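Local coordinates for protein lipase (Penicillium expansum, PDB 3G7N) that acts as a secreted alkaline lipase, hydrolysing acylglycerols such as triacylglycerols, tributyrin among them, to release free fatty acids, at residues A[2-5]-A[6-9]; A[10-13]-A[14-18]; A[165-168]-A[169-172]; A[194-197]-A[198-201]. All coordinates share one frame; numbering follows the deposited sequence.

Contacts 1 and 2 follow each other directly along the chain: the first carries it from edge strand 2-3 of the central mixed sheet into helix 8-23, and the second takes up two turns of that helix; their centres are 14 Å apart. Contact 3 opens helix 167-175, which links strands 154-159 and 179-185, and contact 4 is a turn in the loop running from strand 179-185 to strand 206-210. These two lie 13 Å apart between centres and touch where Gly-165 meets Phe-201. Contacts 2 and 3 sit on opposite sides of the chain's centre, with centres 26 Å apart, as expected for a sheet flanked by helices on both faces in an alpha/beta hydrolase.

Contact 1. Residues A[2-5]-A[6-9]; sequences TADA and AAFP
Asp-4 and Ala-5 each accept a backbone hydrogen bond from the residue three places on, and so form two overlapping type I beta turns that swing the chain from edge strand 2-3 of the central sheet into helix 8-23. Ala-7 N reaches Asp-4 O at 3.0 Å and Phe-8 N reaches Ala-5 O at 3.0 Å. Both donors lie above the carbonyl planes. Ala-5 O gains no N-H from Pro-9, whose nitrogen has none to give; Pro-9 CD packs against Ala-5 O instead, at 3.6 Å. Upstream, Thr-2 and Asp-4 pair through their backbones with Lys-219 and Thr-217, which tethers this N-terminal strand to the sheet.

Few side chains meet across the bend. The carboxylate of Asp-4, with CG anti to the backbone N (chi1 -164°), folds back beside the first turn, where its OD2 lies 3.9 Å from Ala-7 CB. Asp-4 and Ala-7 both rest on Tyr-208 of strand 206-210. The ring of Phe-8 leaves the bend to pack near Glu-214, Thr-217 and Phe-245, while its CB stays 3.4 Å from Ala-5 O. A water links the two segments, accepting from Ala-6 N at 3.0 Å and donating to Asp-4 OD1 at 3.1 Å.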
ATOM      1  N   THR A   2     -13.899  13.131  -9.616  1.00 13.69           N
ATOM      2  CA  THR A   2     -15.319  13.273  -9.307  1.00 16.38           C
ATOM      3  C   THR A   2     -15.591  12.916  -7.852  1.00 14.21           C
ATOM      4  O   THR A   2     -14.895  12.089  -7.251  1.00 14.42           O
ATOM      5  CB  THR A   2     -16.177  12.371 -10.213  1.00 18.74           C
ATOM      6  OG1 THR A   2     -15.765  11.011 -10.046  1.00 23.06           O
ATOM      7  CG2 THR A   2     -16.009  12.755 -11.654  1.00 22.92           C
ATOM      8  N   ALA A   3     -16.559  13.579  -7.242  1.00 15.01           N
ATOM      9  CA  ALA A   3     -16.908  13.295  -5.865  1.00 13.81           C
ATOM     10  C   ALA A   3     -17.178  11.810  -5.644  1.00 14.70           C
ATOM     11  O   ALA A   3     -17.914  11.170  -6.404  1.00 17.21           O
ATOM     12  CB  ALA A   3     -18.114  14.140  -5.434  1.00 16.98           C
ATOM     13  N   ASP A   4     -16.599  11.268  -4.578  1.00 15.01           N
ATOM     14  CA  ASP A   4     -16.813   9.868  -4.239  1.00 15.21           C
ATOM     15  C   ASP A   4     -16.729   9.686  -2.731  1.00 15.55           C
ATOM     16  O   ASP A   4     -15.828   8.994  -2.216  1.00 15.95           O
ATOM     17  CB  ASP A   4     -15.827   8.954  -4.975  1.00 16.46           C
ATOM     18  CG  ASP A   4     -16.258   7.491  -4.956  1.00 21.35           C
ATOM     19  OD1 ASP A   4     -17.282   7.160  -4.310  1.00 22.20           O
ATOM     20  OD2 ASP A   4     -15.529   6.650  -5.521  1.00 19.54           O
ATOM     21  N   ALA A   5     -17.646  10.331  -2.010  1.00 17.84           N
ATOM     22  CA  ALA A   5     -17.694  10.249  -0.556  1.00 17.29           C
ATOM     23  C   ALA A   5     -17.767   8.801  -0.073  1.00 15.90           C
ATOM     24  O   ALA A   5     -17.276   8.468   1.007  1.00 16.02           O
ATOM     25  CB  ALA A   5     -18.881  11.061  -0.002  1.00 16.69           C
ATOM     26  N   ALA A   6     -18.419   7.950  -0.854  1.00 17.26           N
ATOM     27  CA  ALA A   6     -18.623   6.560  -0.459  1.00 18.59           C
ATOM     28  C   ALA A   6     -17.312   5.791  -0.287  1.00 17.48           C
ATOM     29  O   ALA A   6     -17.283   4.776   0.403  1.00 17.81           O
ATOM     30  CB  ALA A   6     -19.526   5.850  -1.461  1.00 18.60           C
ATOM     31  N   ALA A   7     -16.247   6.267  -0.936  1.00 15.41           N
ATOM     32  CA  ALA A   7     -14.915   5.652  -0.841  1.00 15.51           C
ATOM     33  C   ALA A   7     -14.235   5.927   0.493  1.00 14.25           C
ATOM     34  O   ALA A   7     -13.245   5.264   0.833  1.00 15.36           O
ATOM     35  CB  ALA A   7     -14.039   6.134  -1.984  1.00 14.62           C
ATOM     36  N   PHE A   8     -14.672   6.965   1.192  1.00 13.48           N
ATOM     37  CA  PHE A   8     -13.927   7.473   2.340  1.00 11.96           C
ATOM     38  C   PHE A   8     -13.846   6.465   3.497  1.00 13.88           C
ATOM     39  O   PHE A   8     -12.770   6.269   4.067  1.00 13.22           O
ATOM     40  CB  PHE A   8     -14.470   8.827   2.821  1.00 12.68           C
ATOM     41  CG  PHE A   8     -13.775   9.360   4.042  1.00 11.24           C
ATOM     42  CD1 PHE A   8     -12.672  10.189   3.913  1.00 13.59           C
ATOM     43  CD2 PHE A   8     -14.221   9.057   5.310  1.00 15.59           C
ATOM     44  CE1 PHE A   8     -12.010  10.673   5.023  1.00 12.98           C
ATOM     45  CE2 PHE A   8     -13.550   9.537   6.431  1.00 14.64           C
ATOM     46  CZ  PHE A   8     -12.468  10.386   6.275  1.00 13.58           C
ATOM     47  N   PRO A   9     -14.966   5.804   3.846  1.00 13.62           N
ATOM     48  CA  PRO A   9     -14.868   4.943   5.023  1.00 14.50           C
ATOM     49  C   PRO A   9     -13.810   3.837   4.903  1.00 10.78           C
ATOM     50  O   PRO A   9     -13.071   3.609   5.861  1.00 11.40           O
ATOM     51  CB  PRO A   9     -16.278   4.357   5.153  1.00 15.45           C
ATOM     52  CG  PRO A   9     -17.157   5.444   4.581  1.00 17.41           C
ATOM     53  CD  PRO A   9     -16.366   6.011   3.424  1.00 14.81           C
TER
HETATM   54  O   HOH W   1     -19.989   8.263  -3.350  1.00 27.24           O

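Contact 2. Residues A[10-13]-A[14-18]; sequences DLHR and AAKLS. With SO4 (sulfate ion), chain E.
Helix 8-23, one of the helices packed on the central sheet, brings Arg-13 and Leu-17 together one turn apart along its surface. The extended Arg-13 chain lays one face of its guanidinium against Leu-17, whose CD1 sits over the centre of the group, 3.7 Å above its plane and 3.8 Å from Arg-13 CZ. Salt bridges from NH2 to Asp-31 and Glu-127 hold the far end, so the group is fixed by charge as well as by this apolar lid. On the neighbouring strip of the helix surface, Lys-16 crosses His-12: its CD lies 3.7 Å from His-12 NE2, and its CG stands further off over a face of the imidazole. His-12 ND1 is engaged by Phe-245 O. A bend in the Lys-16 chain (chi3 68°) leads NZ to a sulfate ion, where it donates to O2 at 2.6 Å; Ser-258 OG is hydrogen-bonded to the same ion, probably taken up from the crystallisation liquor. Ala-14 O accepts both Ser-18 N and Ser-18 OG, each at 2.9 Å and from opposite faces of its plane. Ala-14, Ala-15 and Ser-18 lie against strands 125-131 and 154-159, as in the helix-on-sheet packing of the alpha/beta-hydrolase fold.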
ATOM      1  N   ASP A  10     -13.689   3.231   3.730  1.00 10.68           N
ATOM      2  CA  ASP A  10     -12.696   2.162   3.602  1.00 12.54           C
ATOM      3  C   ASP A  10     -11.274   2.734   3.619  1.00 11.74           C
ATOM      4  O   ASP A  10     -10.346   2.106   4.111  1.00 10.50           O
ATOM      5  CB  ASP A  10     -12.925   1.297   2.358  1.00 14.58           C
ATOM      6  CG  ASP A  10     -14.117   0.370   2.499  1.00 18.08           C
ATOM      7  OD1 ASP A  10     -14.613   0.219   3.633  1.00 20.34           O
ATOM      8  OD2 ASP A  10     -14.481  -0.270   1.490  1.00 24.47           O
ATOM      9  N   LEU A  11     -11.086   3.919   3.061  1.00 11.35           N
ATOM     10  CA  LEU A  11      -9.752   4.508   3.009  1.00  9.96           C
ATOM     11  C   LEU A  11      -9.355   5.047   4.380  1.00 11.00           C
ATOM     12  O   LEU A  11      -8.181   4.980   4.770  1.00  9.06           O
ATOM     13  CB  LEU A  11      -9.691   5.589   1.934  1.00 12.59           C
ATOM     14  CG  LEU A  11      -9.750   5.045   0.508  1.00 15.97           C
ATOM     15  CD1 LEU A  11     -10.130   6.148  -0.475  1.00 17.03           C
ATOM     16  CD2 LEU A  11      -8.442   4.363   0.120  1.00 20.31           C
ATOM     17  N   HIS A  12     -10.330   5.550   5.130  1.00 10.58           N
ATOM     18  CA  HIS A  12     -10.127   5.961   6.503  1.00  9.64           C
ATOM     19  C   HIS A  12      -9.690   4.773   7.375  1.00  8.83           C
ATOM     20  O   HIS A  12      -8.748   4.869   8.143  1.00  8.84           O
ATOM     21  CB  HIS A  12     -11.413   6.628   7.053  1.00 10.74           C
ATOM     22  CG  HIS A  12     -11.298   7.112   8.458  1.00 12.20           C
ATOM     23  ND1 HIS A  12     -10.563   8.225   8.811  1.00 15.01           N
ATOM     24  CD2 HIS A  12     -11.924   6.708   9.592  1.00 16.33           C
ATOM     25  CE1 HIS A  12     -10.720   8.470  10.098  1.00 18.36           C
ATOM     26  NE2 HIS A  12     -11.492   7.528  10.608  1.00 18.41           N
ATOM     27  N   ARG A  13     -10.355   3.630   7.196  1.00 10.02           N
ATOM     28  CA  ARG A  13      -9.932   2.400   7.862  1.00  9.56           C
ATOM     29  C   ARG A  13      -8.505   2.012   7.463  1.00  7.04           C
ATOM     30  O   ARG A  13      -7.711   1.652   8.309  1.00  7.79           O
ATOM     31  CB  ARG A  13     -10.908   1.248   7.596  1.00  9.12           C
ATOM     32  CG  ARG A  13     -10.407  -0.087   8.139  1.00  9.36           C
ATOM     33  CD  ARG A  13     -11.439  -1.204   7.939  1.00 10.06           C
ATOM     34  NE  ARG A  13     -10.912  -2.523   8.282  1.00 10.25           N
ATOM     35  CZ  ARG A  13     -10.267  -3.318   7.436  1.00  9.88           C
ATOM     36  NH1 ARG A  13     -10.022  -2.936   6.194  1.00 11.47           N
ATOM     37  NH2 ARG A  13      -9.849  -4.506   7.861  1.00 10.55           N
ATOM     38  N   ALA A  14      -8.210   2.086   6.175  1.00  8.15           N
ATOM     39  CA  ALA A  14      -6.879   1.758   5.698  1.00  8.76           C
ATOM     40  C   ALA A  14      -5.833   2.645   6.385  1.00  8.32           C
ATOM     41  O   ALA A  14      -4.746   2.184   6.717  1.00  7.79           O
ATOM     42  CB  ALA A  14      -6.807   1.912   4.198  1.00  9.08           C
ATOM     43  N   ALA A  15      -6.156   3.921   6.561  1.00  7.87           N
ATOM     44  CA  ALA A  15      -5.234   4.848   7.207  1.00  8.67           C
ATOM     45  C   ALA A  15      -5.052   4.542   8.674  1.00  8.43           C
ATOM     46  O   ALA A  15      -3.946   4.638   9.194  1.00  8.78           O
ATOM     47  CB  ALA A  15      -5.699   6.275   6.995  1.00  9.37           C
ATOM     48  N   LYS A  16      -6.137   4.121   9.345  1.00  8.24           N
ATOM     49  CA  LYS A  16      -6.014   3.673  10.733  1.00  9.24           C
ATOM     50  C   LYS A  16      -5.117   2.441  10.886  1.00  6.96           C
ATOM     51  O   LYS A  16      -4.279   2.381  11.762  1.00  7.99           O
ATOM     52  CB  LYS A  16      -7.386   3.429  11.376  1.00 10.23           C
ATOM     53  CG  LYS A  16      -8.182   4.723  11.575  1.00 12.71           C
ATOM     54  CD  LYS A  16      -9.691   4.457  11.775  1.00 21.02           C
ATOM     55  CE  LYS A  16      -9.992   3.766  13.071  1.00 30.14           C
ATOM     56  NZ  LYS A  16     -11.476   3.654  13.230  1.00 26.05           N
ATOM     57  N   LEU A  17      -5.301   1.455  10.009  1.00  7.41           N
ATOM     58  CA  LEU A  17      -4.458   0.268  10.026  1.00  7.62           C
ATOM     59  C   LEU A  17      -3.004   0.619   9.747  1.00  6.57           C
ATOM     60  O   LEU A  17      -2.090   0.078  10.372  1.00  7.74           O
ATOM     61  CB  LEU A  17      -4.948  -0.749   8.993  1.00  7.30           C
ATOM     62  CG  LEU A  17      -6.330  -1.359   9.263  1.00  8.01           C
ATOM     63  CD1 LEU A  17      -6.732  -2.253   8.118  1.00  9.90           C
ATOM     64  CD2 LEU A  17      -6.364  -2.133  10.571  1.00 11.26           C
ATOM     65  N   SER A  18      -2.800   1.508   8.781  1.00  7.86           N
ATOM     66  CA  SER A  18      -1.444   1.943   8.461  1.00  8.12           C
ATOM     67  C   SER A  18      -0.784   2.645   9.653  1.00  8.62           C
ATOM     68  O   SER A  18       0.385   2.432   9.928  1.00  9.34           O
ATOM     69  CB  SER A  18      -1.466   2.882   7.270  1.00  7.53           C
ATOM     70  OG  SER A  18      -1.895   2.244   6.075  1.00  8.37           O
TER
HETATM   71  S   SO4 E 261     -11.854   4.187  16.615  1.00 19.16           S
HETATM   72  O1  SO4 E 261     -10.561   4.687  17.078  1.00 26.04           O
HETATM   73  O2  SO4 E 261     -11.753   3.000  15.755  1.00 24.57           O
HETATM   74  O3  SO4 E 261     -12.721   3.887  17.759  1.00 27.07           O
HETATM   75  O4  SO4 E 261     -12.518   5.263  15.872  1.00 27.47           O

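Contact 3. Residues A[165-168]-A[169-172]; sequences GNQA and WADF
Asn-166 and Trp-169 meet at the start of helix 167-175, the crossover helix of a beta-alpha-beta unit between strands 154-159 and 179-185, and Asn-166 is its N-cap. The tight side of the contact lies here. With chi1 at 63°, the Asn-166 side chain turns back over the first turn, and OD1 accepts from Trp-169 N at 2.9 Å. The same OD1 takes a second bond from Lys-94 N, while ND2 donates to Asp-92 O, so the capping amide is gripped at both ends. Asn-166 O, in turn, accepts from Ala-170 N at 3.1 Å and also lies at the edge of the indole, near its plane, 4.0 Å from Trp-169 CG. Gly-165 has no side chain to keep the ring away, and its CA comes to 3.6 Å from Trp-169 CD1. Beyond this, the buried indole packs on Ile-140 and Val-143 of helix 133-148; Phe-172, further along, also reaches Val-143 and meets the ring of Phe-89.

The solvent side is looser and polar. There Gln-167 and Asp-171, both exposed, are hydrogen-bonded across one helical turn, amide and carboxylate planes 37° apart. A bend at chi2 (70°) curls the Gln-167 chain along the helix, beside the Asp-171 carboxylate, with CG 3.8 Å from Asp-171 OD2. The bond lies close to the amide plane of Gln-167 but reaches OD1 from above the plane of the carboxylate: Gln-167 NE2 donates to Asp-171 OD1 at 3.1 Å.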
ATOM      1  N   GLY A 165       8.126   1.559 -10.456  1.00  9.25           N
ATOM      2  CA  GLY A 165       8.678   0.832 -11.606  1.00 10.91           C
ATOM      3  C   GLY A 165       8.369   1.497 -12.915  1.00  9.20           C
ATOM      4  O   GLY A 165       7.760   2.571 -12.984  1.00 11.01           O
ATOM      5  N   ASN A 166       8.677   0.755 -13.982  1.00 11.08           N
ATOM      6  CA  ASN A 166       8.509   1.270 -15.336  1.00 12.51           C
ATOM      7  C   ASN A 166       7.117   1.009 -15.874  1.00 12.75           C
ATOM      8  O   ASN A 166       6.247   0.518 -15.154  1.00 12.47           O
ATOM      9  CB  ASN A 166       9.590   0.728 -16.273  1.00 13.57           C
ATOM     10  CG  ASN A 166       9.533  -0.794 -16.442  1.00 13.63           C
ATOM     11  OD1 ASN A 166       8.667  -1.483 -15.890  1.00 12.63           O
ATOM     12  ND2 ASN A 166      10.457  -1.321 -17.244  1.00 15.32           N
ATOM     13  N   GLN A 167       6.852   1.413 -17.116  1.00 15.31           N
ATOM     14  CA  GLN A 167       5.513   1.237 -17.659  1.00 15.37           C
ATOM     15  C   GLN A 167       5.102  -0.233 -17.721  1.00 14.18           C
ATOM     16  O   GLN A 167       3.947  -0.568 -17.482  1.00 13.20           O
ATOM     17  CB  GLN A 167       5.387   1.867 -19.046  1.00 15.68           C
ATOM     18  CG  GLN A 167       3.956   1.860 -19.591  1.00 18.83           C
ATOM     19  CD  GLN A 167       3.039   2.811 -18.852  1.00 26.70           C
ATOM     20  OE1 GLN A 167       3.316   4.008 -18.755  1.00 26.46           O
ATOM     21  NE2 GLN A 167       1.981   2.274 -18.255  1.00 23.21           N
ATOM     22  N   ALA A 168       6.054  -1.112 -17.997  1.00 13.79           N
ATOM     23  CA  ALA A 168       5.734  -2.540 -18.058  1.00 15.16           C
ATOM     24  C   ALA A 168       5.300  -3.042 -16.668  1.00 14.75           C
ATOM     25  O   ALA A 168       4.347  -3.810 -16.545  1.00 13.32           O
ATOM     26  CB  ALA A 168       6.917  -3.341 -18.587  1.00 16.36           C
ATOM     27  N   TRP A 169       5.933  -2.512 -15.622  1.00 13.24           N
ATOM     28  CA  TRP A 169       5.527  -2.819 -14.247  1.00 12.16           C
ATOM     29  C   TRP A 169       4.098  -2.364 -13.995  1.00 10.49           C
ATOM     30  O   TRP A 169       3.255  -3.145 -13.537  1.00 11.23           O
ATOM     31  CB  TRP A 169       6.469  -2.132 -13.252  1.00 11.28           C
ATOM     32  CG  TRP A 169       5.818  -1.862 -11.930  1.00 10.51           C
ATOM     33  CD1 TRP A 169       5.406  -0.652 -11.460  1.00 10.12           C
ATOM     34  CD2 TRP A 169       5.389  -2.841 -10.979  1.00  9.05           C
ATOM     35  NE1 TRP A 169       4.768  -0.812 -10.250  1.00 10.92           N
ATOM     36  CE2 TRP A 169       4.767  -2.143  -9.922  1.00  9.32           C
ATOM     37  CE3 TRP A 169       5.502  -4.230 -10.901  1.00 11.83           C
ATOM     38  CZ2 TRP A 169       4.193  -2.804  -8.828  1.00 11.20           C
ATOM     39  CZ3 TRP A 169       4.903  -4.885  -9.834  1.00 11.04           C
ATOM     40  CH2 TRP A 169       4.302  -4.165  -8.787  1.00 11.12           C
ATOM     41  N   ALA A 170       3.791  -1.121 -14.356  1.00 10.22           N
ATOM     42  CA  ALA A 170       2.464  -0.597 -14.097  1.00 11.85           C
ATOM     43  C   ALA A 170       1.401  -1.409 -14.839  1.00 12.23           C
ATOM     44  O   ALA A 170       0.314  -1.683 -14.324  1.00 12.56           O
ATOM     45  CB  ALA A 170       2.387   0.884 -14.447  1.00 12.15           C
ATOM     46  N   ASP A 171       1.745  -1.804 -16.063  1.00 14.12           N
ATOM     47  CA  ASP A 171       0.830  -2.592 -16.889  1.00 15.87           C
ATOM     48  C   ASP A 171       0.591  -3.965 -16.276  1.00 12.83           C
ATOM     49  O   ASP A 171      -0.528  -4.474 -16.296  1.00 14.76           O
ATOM     50  CB  ASP A 171       1.375  -2.748 -18.314  1.00 17.65           C
ATOM     51  CG  ASP A 171       1.390  -1.440 -19.088  1.00 25.28           C
ATOM     52  OD1 ASP A 171       0.652  -0.509 -18.712  1.00 20.96           O
ATOM     53  OD2 ASP A 171       2.039  -1.393 -20.157  1.00 25.94           O
ATOM     54  N   PHE A 172       1.649  -4.545 -15.731  1.00 12.00           N
ATOM     55  CA  PHE A 172       1.538  -5.817 -15.037  1.00 12.90           C
ATOM     56  C   PHE A 172       0.676  -5.702 -13.781  1.00 12.57           C
ATOM     57  O   PHE A 172      -0.174  -6.552 -13.518  1.00 13.27           O
ATOM     58  CB  PHE A 172       2.913  -6.381 -14.709  1.00 14.18           C
ATOM     59  CG  PHE A 172       2.884  -7.779 -14.186  1.00 13.56           C
ATOM     60  CD1 PHE A 172       2.346  -8.810 -14.959  1.00 17.50           C
ATOM     61  CD2 PHE A 172       3.412  -8.085 -12.945  1.00 17.21           C
ATOM     62  CE1 PHE A 172       2.315 -10.108 -14.479  1.00 20.11           C
ATOM     63  CE2 PHE A 172       3.381  -9.385 -12.466  1.00 17.62           C
ATOM     64  CZ  PHE A 172       2.916 -10.402 -13.283  1.00 18.13           C
TER

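Contact 4. Residues A[194-197]-A[198-201]; sequences YSSP and LVNF
Tyr-194, the residue most covered here, lies against Phe-201, with Tyr-194 CB 3.6 Å from Phe-201 CD2. The two rings cross obliquely, their planes 50° apart and their centroids 5.2 Å apart. Val-199 CG1 fills in beside them: it touches Tyr-194 CB at 3.9 Å and stands over one face of the Phe-201 ring, offset toward the rim. Phe-201 N donates to Tyr-194 O at 2.9 Å, nearly in line with the carbonyl bond, and so ties together the two ends of 194-201. The loop leads from strand 179-185, past the catalytic Asp-188, to strand 206-210 of the alpha/beta-hydrolase sheet; the Tyr-194 side chain is about 10 Å from that of the nucleophile Ser-132 and rests on Ile-75 and Ile-77. Pro-197 and Leu-198, the next most covered, occupy the corners of a type I beta turn at the exposed tip. Ser-196 O closes it by accepting from Val-199 N at 3.0 Å, and takes a weak second bond from Asn-200 N. Past the turn Asn-200 has left-handed helical backbone angles, its CB 3.4 Å from Pro-197 O, and its OD1 accepts from Lys-202 NZ.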
ATOM      1  N   TYR A 194       9.564  10.874  -8.908  1.00  9.09           N
ATOM      2  CA  TYR A 194       9.958   9.976 -10.000  1.00  9.62           C
ATOM      3  C   TYR A 194       9.060  10.161 -11.223  1.00  9.28           C
ATOM      4  O   TYR A 194       9.053   9.307 -12.116  1.00 10.52           O
ATOM      5  CB  TYR A 194      10.038   8.492  -9.558  1.00  9.57           C
ATOM      6  CG  TYR A 194      10.738   8.288  -8.237  1.00  9.37           C
ATOM      7  CD1 TYR A 194      11.936   8.937  -7.940  1.00 10.12           C
ATOM      8  CD2 TYR A 194      10.160   7.492  -7.236  1.00 10.27           C
ATOM      9  CE1 TYR A 194      12.547   8.769  -6.716  1.00 12.52           C
ATOM     10  CE2 TYR A 194      10.800   7.283  -6.037  1.00 11.39           C
ATOM     11  CZ  TYR A 194      11.934   7.998  -5.741  1.00 11.71           C
ATOM     12  OH  TYR A 194      12.585   7.736  -4.550  1.00 15.79           O
ATOM     13  N   SER A 195       8.313  11.260 -11.275  1.00  8.89           N
ATOM     14  CA  SER A 195       7.447  11.579 -12.404  1.00 11.29           C
ATOM     15  C   SER A 195       8.144  12.332 -13.535  1.00 12.72           C
ATOM     16  O   SER A 195       7.568  12.528 -14.595  1.00 13.79           O
ATOM     17  CB  SER A 195       6.235  12.385 -11.932  1.00 10.92           C
ATOM     18  OG  SER A 195       6.646  13.593 -11.325  1.00 12.23           O
ATOM     19  N   SER A 196       9.358  12.815 -13.306  1.00 10.42           N
ATOM     20  CA  SER A 196      10.054  13.531 -14.391  1.00 10.98           C
ATOM     21  C   SER A 196      10.263  12.622 -15.603  1.00 10.61           C
ATOM     22  O   SER A 196      10.478  11.426 -15.453  1.00 11.46           O
ATOM     23  CB  SER A 196      11.403  14.096 -13.923  1.00 11.02           C
ATOM     24  OG  SER A 196      12.348  13.075 -13.672  1.00 12.35           O
ATOM     25  N   PRO A 197      10.279  13.208 -16.823  1.00 12.08           N
ATOM     26  CA  PRO A 197      10.448  12.374 -18.020  1.00 13.26           C
ATOM     27  C   PRO A 197      11.762  11.589 -18.041  1.00 11.86           C
ATOM     28  O   PRO A 197      11.824  10.492 -18.581  1.00 13.61           O
ATOM     29  CB  PRO A 197      10.400  13.399 -19.158  1.00 15.94           C
ATOM     30  CG  PRO A 197       9.518  14.488 -18.640  1.00 15.38           C
ATOM     31  CD  PRO A 197       9.828  14.578 -17.155  1.00 12.57           C
ATOM     32  N   LEU A 198      12.819  12.132 -17.443  1.00 11.22           N
ATOM     33  CA  LEU A 198      14.100  11.429 -17.437  1.00 12.31           C
ATOM     34  C   LEU A 198      14.148  10.223 -16.497  1.00 13.26           C
ATOM     35  O   LEU A 198      15.027   9.360 -16.610  1.00 15.83           O
ATOM     36  CB  LEU A 198      15.261  12.390 -17.144  1.00 12.64           C
ATOM     37  CG  LEU A 198      15.691  13.268 -18.324  1.00 13.84           C
ATOM     38  CD1 LEU A 198      16.821  14.217 -17.908  1.00 15.59           C
ATOM     39  CD2 LEU A 198      16.092  12.406 -19.508  1.00 18.68           C
ATOM     40  N   VAL A 199      13.250  10.204 -15.509  1.00 13.60           N
ATOM     41  CA  VAL A 199      13.179   9.091 -14.562  1.00 12.52           C
ATOM     42  C   VAL A 199      12.005   8.194 -14.930  1.00 14.46           C
ATOM     43  O   VAL A 199      12.183   6.985 -15.146  1.00 15.36           O
ATOM     44  CB  VAL A 199      13.059   9.591 -13.111  1.00 11.30           C
ATOM     45  CG1 VAL A 199      12.973   8.399 -12.148  1.00 12.88           C
ATOM     46  CG2 VAL A 199      14.275  10.438 -12.768  1.00 15.05           C
ATOM     47  N   ASN A 200      10.807   8.774 -14.960  1.00 13.39           N
ATOM     48  CA  ASN A 200       9.676   8.208 -15.692  1.00 14.39           C
ATOM     49  C   ASN A 200       9.141   6.916 -15.069  1.00 13.60           C
ATOM     50  O   ASN A 200       8.653   6.032 -15.786  1.00 14.80           O
ATOM     51  CB  ASN A 200      10.083   7.962 -17.154  1.00 16.91           C
ATOM     52  CG  ASN A 200       8.900   7.914 -18.098  1.00 17.61           C
ATOM     53  OD1 ASN A 200       7.959   8.701 -17.992  1.00 20.53           O
ATOM     54  ND2 ASN A 200       8.963   7.006 -19.055  1.00 20.10           N
ATOM     55  N   PHE A 201       9.057   6.874 -13.744  1.00 12.49           N
ATOM     56  CA  PHE A 201       8.333   5.769 -13.089  1.00 11.35           C
ATOM     57  C   PHE A 201       6.821   5.967 -13.210  1.00  9.75           C
ATOM     58  O   PHE A 201       6.329   7.091 -13.243  1.00 11.50           O
ATOM     59  CB  PHE A 201       8.704   5.674 -11.603  1.00 11.10           C
ATOM     60  CG  PHE A 201      10.108   5.206 -11.326  1.00 11.38           C
ATOM     61  CD1 PHE A 201      11.041   5.005 -12.347  1.00 13.09           C
ATOM     62  CD2 PHE A 201      10.513   4.995 -10.014  1.00 11.95           C
ATOM     63  CE1 PHE A 201      12.350   4.595 -12.043  1.00 14.88           C
ATOM     64  CE2 PHE A 201      11.779   4.555  -9.715  1.00 16.56           C
ATOM     65  CZ  PHE A 201      12.738   4.470 -10.714  1.00 17.05           C
TER
HETATM   66  O   HOH W   2       7.379  11.370 -17.247  1.00 24.59           O